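Side-chain contact in agenet domain-containing protein (Arabidopsis thaliana, PDB 6IE4), which probably reads methylated histone H3 tails through its tandem Agenet domains: residues Glu98-Phe103 and Phe122-Arg127. Numbering follows the deposited sequence.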
# COMPACT_ATOMS: atom_id res chain seq x y z
N GLU A 98 8.61 -14.15 -6.67
CA GLU A 98 8.86 -12.92 -5.93
C GLU A 98 7.57 -12.36 -5.33
O GLU A 98 6.54 -12.28 -6.00
CB GLU A 98 9.53 -11.88 -6.82
CG GLU A 98 10.26 -10.82 -6.01
CD GLU A 98 11.47 -10.25 -6.72
OE1 GLU A 98 11.75 -10.60 -7.91
OE2 GLU A 98 12.16 -9.43 -6.06
N GLU A 99 7.64 -11.94 -4.07
CA GLU A 99 6.55 -11.14 -3.54
C GLU A 99 6.73 -9.69 -3.93
O GLU A 99 7.83 -9.15 -3.88
CB GLU A 99 6.46 -11.24 -2.02
CG GLU A 99 5.81 -12.51 -1.70
CD GLU A 99 4.30 -12.41 -1.67
OE1 GLU A 99 3.80 -11.29 -1.41
OE2 GLU A 99 3.63 -13.43 -2.00
N VAL A 100 5.61 -9.07 -4.29
CA VAL A 100 5.58 -7.74 -4.87
C VAL A 100 4.34 -7.05 -4.34
O VAL A 100 3.46 -7.67 -3.75
CB VAL A 100 5.54 -7.76 -6.41
CG1 VAL A 100 6.77 -8.43 -7.02
CG2 VAL A 100 4.27 -8.46 -6.85
N ASP A 101 4.29 -5.76 -4.55
CA ASP A 101 3.11 -4.95 -4.33
C ASP A 101 2.83 -4.34 -5.68
O ASP A 101 3.75 -3.84 -6.33
CB ASP A 101 3.30 -3.84 -3.29
CG ASP A 101 3.32 -4.33 -1.87
OD1 ASP A 101 2.84 -5.45 -1.57
OD2 ASP A 101 3.80 -3.55 -1.02
N ALA A 102 1.59 -4.46 -6.14
CA ALA A 102 1.19 -3.78 -7.36
C ALA A 102 0.40 -2.54 -6.99
O ALA A 102 -0.31 -2.53 -5.99
CB ALA A 102 0.36 -4.72 -8.25
N PHE A 103 0.52 -1.50 -7.82
CA PHE A 103 -0.26 -0.27 -7.64
C PHE A 103 -1.58 -0.43 -8.37
O PHE A 103 -1.63 -0.40 -9.60
CB PHE A 103 0.49 0.95 -8.16
CG PHE A 103 -0.02 2.26 -7.59
CD1 PHE A 103 0.09 2.54 -6.23
CD2 PHE A 103 -0.67 3.18 -8.40
CE1 PHE A 103 -0.37 3.73 -5.71
CE2 PHE A 103 -1.13 4.37 -7.88
CZ PHE A 103 -0.99 4.64 -6.53
N PHE A 122 4.35 -8.55 -16.15
CA PHE A 122 4.25 -9.63 -15.18
C PHE A 122 2.79 -9.90 -14.93
O PHE A 122 1.93 -9.04 -15.14
CB PHE A 122 4.96 -9.27 -13.86
CG PHE A 122 6.35 -8.73 -14.07
CD1 PHE A 122 6.55 -7.40 -14.34
CD2 PHE A 122 7.44 -9.58 -14.03
CE1 PHE A 122 7.82 -6.91 -14.55
CE2 PHE A 122 8.70 -9.10 -14.24
CZ PHE A 122 8.89 -7.76 -14.51
N SER A 123 2.51 -11.10 -14.44
CA SER A 123 1.16 -11.49 -14.07
C SER A 123 1.22 -11.95 -12.63
O SER A 123 2.07 -12.76 -12.26
CB SER A 123 0.62 -12.62 -14.99
OG SER A 123 -0.66 -13.08 -14.58
N VAL A 124 0.27 -11.47 -11.82
CA VAL A 124 0.43 -11.39 -10.38
C VAL A 124 -0.81 -12.00 -9.73
O VAL A 124 -1.93 -11.60 -10.06
CB VAL A 124 0.61 -9.93 -9.91
CG1 VAL A 124 0.65 -9.87 -8.38
CG2 VAL A 124 1.86 -9.29 -10.50
N PHE A 125 -0.61 -12.98 -8.85
CA PHE A 125 -1.71 -13.66 -8.17
C PHE A 125 -1.96 -13.07 -6.78
O PHE A 125 -1.06 -13.03 -5.95
CB PHE A 125 -1.45 -15.16 -8.04
CG PHE A 125 -2.51 -15.87 -7.25
CD1 PHE A 125 -3.80 -15.96 -7.75
CD2 PHE A 125 -2.21 -16.45 -6.02
CE1 PHE A 125 -4.79 -16.59 -7.04
CE2 PHE A 125 -3.20 -17.10 -5.31
CZ PHE A 125 -4.49 -17.16 -5.82
N PHE A 126 -3.19 -12.63 -6.54
CA PHE A 126 -3.64 -12.12 -5.25
C PHE A 126 -4.49 -13.15 -4.51
O PHE A 126 -5.56 -13.54 -5.00
CB PHE A 126 -4.41 -10.80 -5.43
CG PHE A 126 -3.62 -9.75 -6.16
CD1 PHE A 126 -3.60 -9.72 -7.55
CD2 PHE A 126 -2.87 -8.82 -5.47
CE1 PHE A 126 -2.87 -8.77 -8.22
CE2 PHE A 126 -2.12 -7.87 -6.14
CZ PHE A 126 -2.12 -7.84 -7.51
N ARG A 127 -4.07 -13.52 -3.29
CA ARG A 127 -4.66 -14.66 -2.60
C ARG A 127 -5.95 -14.30 -1.90
O ARG A 127 -6.89 -15.09 -1.90
CB ARG A 127 -3.71 -15.22 -1.55
CG ARG A 127 -2.43 -15.77 -2.06
CD ARG A 127 -1.87 -16.68 -1.01
NE ARG A 127 -0.42 -16.76 -1.07
CZ ARG A 127 0.33 -17.13 -0.03
NH1 ARG A 127 -0.26 -17.47 1.12
NH2 ARG A 127 1.65 -17.19 -0.16
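A102 meets the ring of F126, and two residues earlier on each strand V100 meets V124. All four side chains are buried, and both contacts are purely apolar. A102 and V124 have the most surface buried by the contact, followed by V100. V124 offers CG1, which lies 4.2 Å from CG2 of V100. It presents this branch with CG1 anti to its backbone N (chi1 175°). The two valine side chains pass each other at a slant. The CB of A102 comes up to the CZ of F126 at 4.1 Å. It arrives at the rim of the ring and close to the ring plane, not over a face. F126 reaches it with the far end of its ring, although its own CB does not point that way. The CB atoms of A102, V100 and V124 all point toward the other segment.

The backbones are not neighbours in the sheet. CA of A102 and CA of V124 are 8.2 Å apart. Strand 107-117 lies between their strands in the antiparallel pairing and is bonded to both. The curl of this sheet probably brings the two strands to opposite sides of a shared interior, consistent with the SH3-like barrel of an Agenet domain. F135, from strand 131-136, touches A102, V124 and F126 and extends the same apolar cluster. L140 also packs on A102, and V113 on V100.

F126 also packs against a modified side chain of the bound peptide, so its ring probably borders both the apolar interior and the peptide site. OE2 of E99 stands 4.6 Å from NH2 of R127, too far for contact. E99 lies close to the carboxylates of E110 and D112, and the positive charge of R127 may ease their mutual repulsion.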